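Local coordinates for protein serpin-ZX (Arabidopsis thaliana, PDB 3LE2) that inhibits metacaspase-9 and limits the protease RD21A, trapping its target covalently after cleavage of the reactive center loop, and so restrains programmed cell death, at residues A[7-10]-A[11-15]; A[34-37]-A[38-41]; A[260-263]-A[264-268]; A[374-377]-A[378-381]. All blocks are in the same frame, centred on the assembly; numbering follows the deposited sequence. Where two conformers were deposited one is given.

Contact 1: residues A[7-10]-A[11-15]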
loop_
_atom_site.group_PDB
_atom_site.type_symbol
_atom_site.label_atom_id
_atom_site.label_comp_id
_atom_site.label_asym_id
_atom_site.label_seq_id
_atom_site.Cartn_x
_atom_site.Cartn_y
_atom_site.Cartn_z
ATOM N N GLU A 7 9.006 -16.819 -1.698
ATOM C CA GLU A 7 9.855 -16.162 -2.685
ATOM C C GLU A 7 9.027 -15.304 -3.622
ATOM O O GLU A 7 9.475 -14.231 -4.028
ATOM C CB GLU A 7 10.802 -17.129 -3.442
ATOM C CG GLU A 7 10.276 -18.532 -3.714
ATOM C CD GLU A 7 11.357 -19.508 -4.233
ATOM O OE1 GLU A 7 12.563 -19.165 -4.228
ATOM O OE2 GLU A 7 10.994 -20.634 -4.647
ATOM N N SER A 8 7.814 -15.765 -3.937
ATOM C CA SER A 8 6.849 -14.964 -4.704
ATOM C C SER A 8 6.630 -13.611 -4.038
ATOM O O SER A 8 6.777 -12.564 -4.666
ATOM C CB SER A 8 5.510 -15.699 -4.835
ATOM O OG SER A 8 5.526 -16.633 -5.904
ATOM N N ILE A 9 6.291 -13.649 -2.754
ATOM C CA ILE A 9 6.060 -12.444 -1.969
ATOM C C ILE A 9 7.301 -11.574 -1.924
ATOM O O ILE A 9 7.217 -10.350 -2.023
ATOM C CB ILE A 9 5.657 -12.787 -0.529
ATOM C CG1 ILE A 9 4.310 -13.505 -0.517
ATOM C CG2 ILE A 9 5.613 -11.531 0.340
ATOM C CD1 ILE A 9 3.866 -13.914 0.868
ATOM N N SER A 10 8.456 -12.206 -1.776
ATOM C CA SER A 10 9.708 -11.467 -1.724
ATOM C C SER A 10 10.003 -10.795 -3.070
ATOM O O SER A 10 10.410 -9.635 -3.114
ATOM C CB SER A 10 10.864 -12.375 -1.297
ATOM O OG SER A 10 12.025 -11.614 -0.993
ATOM N N LEU A 11 9.797 -11.515 -4.167
ATOM C CA LEU A 11 9.937 -10.899 -5.484
ATOM C C LEU A 11 8.918 -9.770 -5.710
ATOM O O LEU A 11 9.284 -8.697 -6.181
ATOM C CB LEU A 11 9.831 -11.954 -6.586
ATOM C CG LEU A 11 10.931 -13.021 -6.535
ATOM C CD1 LEU A 11 10.617 -14.164 -7.474
ATOM C CD2 LEU A 11 12.288 -12.420 -6.861
ATOM N N GLN A 12 7.651 -10.011 -5.360
ATOM C CA GLN A 12 6.602 -8.999 -5.515
ATOM C C GLN A 12 6.940 -7.703 -4.805
ATOM O O GLN A 12 6.749 -6.622 -5.356
ATOM C CB GLN A 12 5.259 -9.492 -4.984
ATOM C CG GLN A 12 4.529 -10.461 -5.868
ATOM C CD GLN A 12 3.035 -10.475 -5.575
ATOM O OE1 GLN A 12 2.234 -10.972 -6.375
ATOM N NE2 GLN A 12 2.654 -9.913 -4.428
ATOM N N ASN A 13 7.422 -7.812 -3.573
ATOM C CA ASN A 13 7.674 -6.621 -2.776
ATOM C C ASN A 13 8.761 -5.752 -3.385
ATOM O O ASN A 13 8.729 -4.530 -3.250
ATOM C CB ASN A 13 8.017 -6.987 -1.330
ATOM C CG ASN A 13 6.847 -7.624 -0.593
ATOM O OD1 ASN A 13 5.691 -7.490 -0.994
ATOM N ND2 ASN A 13 7.146 -8.323 0.492
ATOM N N GLN A 14 9.731 -6.384 -4.051
ATOM C CA GLN A 14 10.792 -5.639 -4.731
ATOM C C GLN A 14 10.227 -4.869 -5.919
ATOM O O GLN A 14 10.506 -3.687 -6.104
ATOM C CB GLN A 14 11.920 -6.563 -5.210
ATOM C CG GLN A 14 12.828 -5.900 -6.248
ATOM C CD GLN A 14 14.040 -6.740 -6.637
ATOM O OE1 GLN A 14 14.062 -7.957 -6.447
ATOM N NE2 GLN A 14 15.056 -6.086 -7.191
ATOM N N VAL A 15 9.453 -5.563 -6.741
ATOM C CA VAL A 15 8.772 -4.931 -7.866
ATOM C C VAL A 15 7.879 -3.798 -7.352
ATOM O O VAL A 15 7.787 -2.726 -7.963
ATOM C CB VAL A 15 7.891 -5.968 -8.594
ATOM C CG1 VAL A 15 6.963 -5.301 -9.583
ATOM C CG2 VAL A 15 8.776 -7.040 -9.277
HETATM O O HOH W 1 13.341 -9.314 -4.242
#
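Leu11 and Glu7 meet one turn apart on the first alpha-helix of the serpin fold, residues 5-25, where each residue from Leu11 to Gln14 reaches back to the carbonyl four positions earlier. Leu11 N donates to Glu7 O at 2.7 Å. The isobutyl group leans over the same oxygen, with Leu11 CG 3.1 Å from Glu7 O, because CG stands beside its own backbone N and anti to the carbonyl carbon (chi1 -62°). The side chain also touches Lys64. Gln12 N repeats the pattern with Ser8 O at 2.8 Å, and Gln12 CG lies 3.3 Å from Ser8 O, so aliphatic hydrogens line the carbonyl beside the N-H. The rest of the side chain runs out extended on the buried flank, against Leu63, Phe65 and Phe74; Ser8 OG, buried too, bonds to Lys64 O. Asn13 N binds Ile9 O at 3.0 Å. Here the side chains lie alongside each other and point the same way, Ile9 CG2 being 3.6 Å from Asn13 ND2. The amide nitrogen is badly angled for Ile9 O and bonds instead to Gly380 O, while Ile9 itself packs on Phe74. Gln14 N closes the ladder with a weak, 3.5 Å bond to Ser10 O. Ser10 OG leaves the helix to bond Asp264 OD1, whereas a water bridges Ser10 O to Gln14 OE1, donating to both and lying 2.7 Å from Gln14 OE1.

Contact 2: residues A[34-37]-A[38-41]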
loop_
_atom_site.group_PDB
_atom_site.type_symbol
_atom_site.label_atom_id
_atom_site.label_comp_id
_atom_site.label_asym_id
_atom_site.label_seq_id
_atom_site.Cartn_x
_atom_site.Cartn_y
_atom_site.Cartn_z
ATOM N N ILE A 34 0.983 7.634 -0.812
ATOM C CA ILE A 34 0.677 6.386 -0.097
ATOM C C ILE A 34 -0.165 5.538 -1.043
ATOM O O ILE A 34 -1.065 6.063 -1.683
ATOM C CB ILE A 34 -0.090 6.621 1.226
ATOM C CG1 ILE A 34 -0.201 5.326 2.032
ATOM C CG2 ILE A 34 -1.479 7.201 0.968
ATOM C CD1 ILE A 34 1.119 4.851 2.630
ATOM N N PHE A 35 0.148 4.245 -1.166
ATOM C CA PHE A 35 -0.680 3.347 -1.977
ATOM C C PHE A 35 -0.515 1.903 -1.529
ATOM O O PHE A 35 0.451 1.573 -0.872
ATOM C CB PHE A 35 -0.336 3.479 -3.463
ATOM C CG PHE A 35 0.943 2.781 -3.855
ATOM C CD1 PHE A 35 2.169 3.391 -3.657
ATOM C CD2 PHE A 35 0.909 1.521 -4.425
ATOM C CE1 PHE A 35 3.366 2.752 -4.017
ATOM C CE2 PHE A 35 2.087 0.868 -4.787
ATOM C CZ PHE A 35 3.322 1.483 -4.582
ATOM N N SER A 36 -1.460 1.044 -1.892
ATOM C CA SER A 36 -1.398 -0.351 -1.490
ATOM C C SER A 36 -1.021 -1.283 -2.647
ATOM O O SER A 36 -1.835 -1.549 -3.532
ATOM C CB SER A 36 -2.735 -0.787 -0.881
ATOM O OG SER A 36 -2.755 -2.184 -0.666
ATOM N N PRO A 37 0.220 -1.786 -2.638
ATOM C CA PRO A 37 0.717 -2.711 -3.667
ATOM C C PRO A 37 -0.099 -4.004 -3.682
ATOM O O PRO A 37 -0.367 -4.553 -4.743
ATOM C CB PRO A 37 2.155 -3.012 -3.210
ATOM C CG PRO A 37 2.505 -1.934 -2.250
ATOM C CD PRO A 37 1.230 -1.491 -1.610
ATOM N N ALA A 38 -0.475 -4.490 -2.504
ATOM C CA ALA A 38 -1.338 -5.652 -2.390
ATOM C C ALA A 38 -2.634 -5.465 -3.159
ATOM O O ALA A 38 -3.033 -6.343 -3.921
ATOM C CB ALA A 38 -1.632 -5.947 -0.934
ATOM N N SER A 39 -3.291 -4.321 -2.961
ATOM C CA SER A 39 -4.534 -4.013 -3.670
ATOM C C SER A 39 -4.318 -3.888 -5.171
ATOM O O SER A 39 -5.165 -4.298 -5.971
ATOM C CB SER A 39 -5.147 -2.707 -3.157
ATOM O OG SER A 39 -5.189 -2.710 -1.748
ATOM N N ILE A 40 -3.207 -3.283 -5.561
ATOM C CA ILE A 40 -2.922 -3.161 -6.981
ATOM C C ILE A 40 -2.794 -4.561 -7.569
ATOM O O ILE A 40 -3.334 -4.855 -8.639
ATOM C CB ILE A 40 -1.601 -2.413 -7.241
ATOM C CG1 ILE A 40 -1.659 -0.989 -6.680
ATOM C CG2 ILE A 40 -1.305 -2.382 -8.744
ATOM C CD1 ILE A 40 -2.610 -0.118 -7.423
ATOM N N ASN A 41 -2.061 -5.416 -6.863
ATOM C CA ASN A 41 -1.782 -6.772 -7.340
ATOM C C ASN A 41 -3.028 -7.644 -7.341
ATOM O O ASN A 41 -3.141 -8.566 -8.154
ATOM C CB ASN A 41 -0.640 -7.419 -6.540
ATOM C CG ASN A 41 0.714 -6.797 -6.865
ATOM O OD1 ASN A 41 0.830 -6.004 -7.802
ATOM N ND2 ASN A 41 1.737 -7.157 -6.107
#
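Ser36 and Ser39 make the tight end of this contact, a helix N-cap at the point where strand 33-35 gives way to helix 37-49. Ser36 OG, anti to its own backbone N (chi1 171°), folds back to the first turn and accepts from Ser39 N at 3.2 Å, a capping bond with an N-H angle of 162°. The hydroxyl of Ser39 turns back the same way, leaving Ser39 OG 2.7 Å from Ser36 OG, and Ser36 OG has a further hydrogen-bond partner in Leu383 O. Next along the helix, Ile40 N donates to Ser36 O at 3.0 Å, and Ile40 CG1 presses on that oxygen at 3.2 Å. Asn41 N follows with Pro37 O at 2.8 Å. The other side is looser. Ile40 CG1 approaches the edge of the Phe35 ring, near its plane, and comes no nearer than 4.2 Å to Phe35 CD2; Asn41, the one partly exposed residue taking part, has its CG 3.3 Å from Pro37 O, and its side chain touches Gln12. The whole joint is wedged in the fold: Phe35 and Pro37 face helix 5-25 and strand 382-388, while Ser39 and Ile40 meet His329 of strand 326-335, whose NE2 is hydrogen-bonded to Ser36 N.

Contact 3: residues A[260-263]-A[264-268]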
loop_
_atom_site.group_PDB
_atom_site.type_symbol
_atom_site.label_atom_id
_atom_site.label_comp_id
_atom_site.label_asym_id
_atom_site.label_seq_id
_atom_site.Cartn_x
_atom_site.Cartn_y
_atom_site.Cartn_z
ATOM N N PRO A 260 17.719 -6.977 -4.447
ATOM C CA PRO A 260 16.756 -8.052 -4.183
ATOM C C PRO A 260 16.613 -8.344 -2.686
ATOM O O PRO A 260 17.603 -8.285 -1.944
ATOM C CB PRO A 260 17.379 -9.256 -4.903
ATOM C CG PRO A 260 18.152 -8.646 -6.020
ATOM C CD PRO A 260 18.723 -7.370 -5.451
ATOM N N GLY A 261 15.390 -8.636 -2.245
ATOM C CA GLY A 261 15.131 -8.900 -0.835
ATOM C C GLY A 261 15.415 -7.753 0.130
ATOM O O GLY A 261 15.481 -7.961 1.337
ATOM N N PHE A 262 15.571 -6.533 -0.378
ATOM C CA PHE A 262 15.902 -5.416 0.513
ATOM C C PHE A 262 15.003 -5.319 1.751
ATOM O O PHE A 262 15.496 -5.148 2.870
ATOM C CB PHE A 262 15.866 -4.069 -0.200
ATOM C CG PHE A 262 16.125 -2.916 0.726
ATOM C CD1 PHE A 262 17.400 -2.386 0.855
ATOM C CD2 PHE A 262 15.104 -2.390 1.505
ATOM C CE1 PHE A 262 17.644 -1.347 1.728
ATOM C CE2 PHE A 262 15.348 -1.356 2.383
ATOM C CZ PHE A 262 16.622 -0.831 2.493
ATOM N N LEU A 263 13.688 -5.393 1.548
ATOM C CA LEU A 263 12.759 -5.290 2.671
ATOM C C LEU A 263 12.938 -6.409 3.700
ATOM O O LEU A 263 12.907 -6.156 4.895
ATOM C CB LEU A 263 11.303 -5.228 2.194
ATOM C CG LEU A 263 10.862 -3.947 1.485
ATOM C CD1 LEU A 263 9.405 -4.042 1.011
ATOM C CD2 LEU A 263 11.046 -2.749 2.385
ATOM N N ASP A 264 13.108 -7.643 3.237
ATOM C CA ASP A 264 13.287 -8.776 4.134
ATOM C C ASP A 264 14.510 -8.577 5.026
ATOM O O ASP A 264 14.619 -9.179 6.100
ATOM C CB ASP A 264 13.480 -10.082 3.335
ATOM C CG ASP A 264 12.548 -10.187 2.125
ATOM O OD1 ASP A 264 11.791 -11.179 2.027
ATOM O OD2 ASP A 264 12.582 -9.285 1.262
ATOM N N ASN A 265 15.443 -7.747 4.575
ATOM C CA ASN A 265 16.747 -7.675 5.235
ATOM C C ASN A 265 16.973 -6.430 6.088
ATOM O O ASN A 265 18.051 -6.256 6.657
ATOM C CB ASN A 265 17.867 -7.818 4.204
ATOM C CG ASN A 265 18.119 -9.276 3.808
ATOM O OD1 ASN A 265 18.976 -9.935 4.391
ATOM N ND2 ASN A 265 17.389 -9.772 2.805
ATOM N N HIS A 266 15.955 -5.576 6.178
ATOM C CA HIS A 266 16.052 -4.315 6.924
ATOM C C HIS A 266 14.882 -4.143 7.890
ATOM O O HIS A 266 14.155 -3.146 7.840
ATOM C CB HIS A 266 16.193 -3.133 5.954
ATOM C CG HIS A 266 17.467 -3.183 5.173
ATOM N ND1 HIS A 266 17.609 -3.944 4.033
ATOM C CD2 HIS A 266 18.683 -2.632 5.411
ATOM C CE1 HIS A 266 18.849 -3.834 3.585
ATOM N NE2 HIS A 266 19.520 -3.044 4.401
ATOM N N ILE A 267 14.712 -5.156 8.741
ATOM C CA ILE A 267 13.684 -5.209 9.771
ATOM C C ILE A 267 14.378 -5.194 11.137
ATOM O O ILE A 267 15.012 -6.180 11.538
ATOM C CB ILE A 267 12.832 -6.495 9.628
ATOM C CG1 ILE A 267 12.015 -6.456 8.347
ATOM C CG2 ILE A 267 11.866 -6.680 10.805
ATOM C CD1 ILE A 267 11.284 -7.756 8.081
ATOM N N PRO A 268 14.289 -4.059 11.848
ATOM C CA PRO A 268 14.990 -3.962 13.133
ATOM C C PRO A 268 14.268 -4.831 14.135
ATOM O O PRO A 268 13.075 -4.629 14.337
ATOM C CB PRO A 268 14.816 -2.490 13.535
ATOM C CG PRO A 268 14.055 -1.823 12.422
ATOM C CD PRO A 268 13.466 -2.870 11.554
HETATM O O HOH W 2 12.559 -3.481 5.939
#
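His266 lies over Phe262 in an offset stack, within a tight turn of the loop that joins helix 249-258 to strand 271-274 of the serpin fold. The ring planes are only 13° apart and the centroids 3.8 Å. With CG beside the backbone N (chi1 -65°), the imidazole folds back onto the turn. Its CB passes Phe262 O, and CG is already over the benzene rim, 3.7 Å from Phe262 CZ. His266 ND1 sits above the centre of the Phe262 ring and donates to Phe262 O at 2.7 Å, that oxygen in the imidazole plane, so a bond at the edge and a stack on the face together fix the ring's rotation. His266 CE1 lies 3.3 Å from Phe262 CE1, His266 CD2 4.0 Å from both Phe262 CZ and Phe262 CE1, and NE2, at the tip, projects past the rim, nearest to Phe262 CE1 at 3.7 Å. Tyr217, edge-to-face, and Phe220 add aromatic neighbours. Phe262 O also accepts from Asn265 N at 3.1 Å. Asn265 ND2 reaches Gly261 O at 3.0 Å in an almost straight bond (174°), the oxygen in the amide plane but ND2 above the plane of that carbonyl.

Contact 4: residues A[374-377]-A[378-381]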
loop_
_atom_site.group_PDB
_atom_site.type_symbol
_atom_site.label_atom_id
_atom_site.label_comp_id
_atom_site.label_asym_id
_atom_site.label_seq_id
_atom_site.Cartn_x
_atom_site.Cartn_y
_atom_site.Cartn_z
ATOM N N VAL A 374 4.144 -0.397 5.317
ATOM C CA VAL A 374 3.304 -1.072 6.294
ATOM C C VAL A 374 3.185 -2.514 5.853
ATOM O O VAL A 374 2.765 -2.790 4.738
ATOM C CB VAL A 374 1.889 -0.449 6.424
ATOM C CG1 VAL A 374 0.986 -1.351 7.278
ATOM C CG2 VAL A 374 1.958 0.960 7.021
ATOM N N THR A 375 3.578 -3.432 6.729
ATOM C CA THR A 375 3.589 -4.834 6.368
ATOM C C THR A 375 2.931 -5.678 7.425
ATOM O O THR A 375 2.874 -5.317 8.605
ATOM C CB THR A 375 5.013 -5.380 6.270
ATOM O OG1 THR A 375 5.566 -5.429 7.588
ATOM C CG2 THR A 375 5.874 -4.486 5.409
ATOM N N GLU A 376 2.461 -6.832 6.983
ATOM C CA GLU A 376 1.977 -7.832 7.889
ATOM C C GLU A 376 3.158 -8.793 8.030
ATOM O O GLU A 376 3.630 -9.380 7.047
ATOM C CB GLU A 376 0.704 -8.477 7.328
ATOM C CG GLU A 376 -0.082 -9.296 8.342
ATOM C CD GLU A 376 0.665 -10.556 8.760
ATOM O OE1 GLU A 376 0.934 -11.389 7.868
ATOM O OE2 GLU A 376 0.998 -10.702 9.963
ATOM N N ASN A 377 3.664 -8.906 9.254
ATOM C CA ASN A 377 4.921 -9.612 9.518
ATOM C C ASN A 377 4.885 -11.144 9.381
ATOM O O ASN A 377 5.894 -11.749 9.039
ATOM C CB ASN A 377 5.496 -9.196 10.886
ATOM C CG ASN A 377 5.940 -7.708 10.924
ATOM O OD1 ASN A 377 6.758 -7.260 10.107
ATOM N ND2 ASN A 377 5.409 -6.951 11.890
ATOM N N ILE A 378 3.741 -11.773 9.637
ATOM C CA ILE A 378 3.650 -13.231 9.514
ATOM C C ILE A 378 3.817 -13.691 8.065
ATOM O O ILE A 378 4.571 -14.629 7.775
ATOM C CB ILE A 378 2.301 -13.799 10.013
ATOM C CG1 ILE A 378 1.967 -13.325 11.436
ATOM C CG2 ILE A 378 2.284 -15.322 9.871
ATOM C CD1 ILE A 378 3.071 -13.483 12.432
ATOM N N THR A 379 3.110 -13.032 7.153
ATOM C CA THR A 379 3.160 -13.408 5.745
ATOM C C THR A 379 4.219 -12.621 4.982
ATOM O O THR A 379 4.577 -12.983 3.860
ATOM C CB THR A 379 1.817 -13.132 5.058
ATOM O OG1 THR A 379 1.556 -11.730 5.117
ATOM C CG2 THR A 379 0.691 -13.874 5.759
ATOM N N GLY A 380 4.699 -11.532 5.573
ATOM C CA GLY A 380 5.571 -10.613 4.858
ATOM C C GLY A 380 4.873 -9.781 3.782
ATOM O O GLY A 380 5.522 -9.035 3.064
ATOM N N VAL A 381 3.553 -9.901 3.661
ATOM C CA VAL A 381 2.807 -9.112 2.681
ATOM C C VAL A 381 2.832 -7.601 3.020
ATOM O O VAL A 381 2.682 -7.207 4.179
ATOM C CB VAL A 381 1.345 -9.632 2.543
ATOM C CG1 VAL A 381 0.435 -8.611 1.827
ATOM C CG2 VAL A 381 1.319 -10.986 1.824
#
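Glu376 curls its carboxylate over the turn that follows it and meets Ile378 and Thr379 with its two oxygens. Its CG is anti to the backbone N and the chain then bends at chi2 (-68°), which brings the acid back over the loop and not out along the strand. The side chain crosses that of Thr379 at about a right angle. Glu376 OE1 is gripped twice by this residue, by Thr379 N at 2.8 Å on the syn side and by Thr379 OG1 at 2.8 Å on the anti side. Toward Ile378 the crossing is more oblique: Ile378 N donates to Glu376 OE2 at 3.0 Å from above the carboxylate plane, and Ile378 CG1 lies 3.2 Å from the same oxygen. Gln235 N is a further donor to OE2, so this buried acid is well supplied with N-H and O-H groups, consistent with a charged carboxylate. Thr379 OG1 in turn accepts from Val381 N at 3.1 Å, an ST turn that links acid, hydroxyl and backbone in series. Glu376 N to Val381 O, 2.8 Å and almost straight, closes the base. Gly380, just before Val381, takes positive phi, and its N bonds only weakly to Glu376 O. Asn377 heads a predicted N-glycosylation sequon, Asn-Ile-Thr, but carries no sugar here; its amide bonds to Ser237 OG and Tyr239 OH. Together these residues form the connection of a beta-hairpin, strands 370-376 and 382-388 near the C terminus of the serpin fold, braced across its turn by a glutamate carboxylate.

In the fold
From the N terminus the four contacts come in series; each closes a short turn of its own, and none nests in or crosses another. Contact 1 lies on helix 5-25, and contact 2 follows where strand 33-35 passes into helix 37-49; the two touch through the side chains of Gln12 and Asn41. Contact 3 comes much later, in the loop after helix 249-258, and contact 4 turns the hairpin 370-376/382-388. Helix 5-25 joins them: contact 1 touches each of the other three, with Leu263 of contact 3 packing on Asn13 and Thr379 and Val381 of contact 4 lying against Ile9. Contacts 2 and 3 stay apart, their nearest atoms about 8 Å from each other.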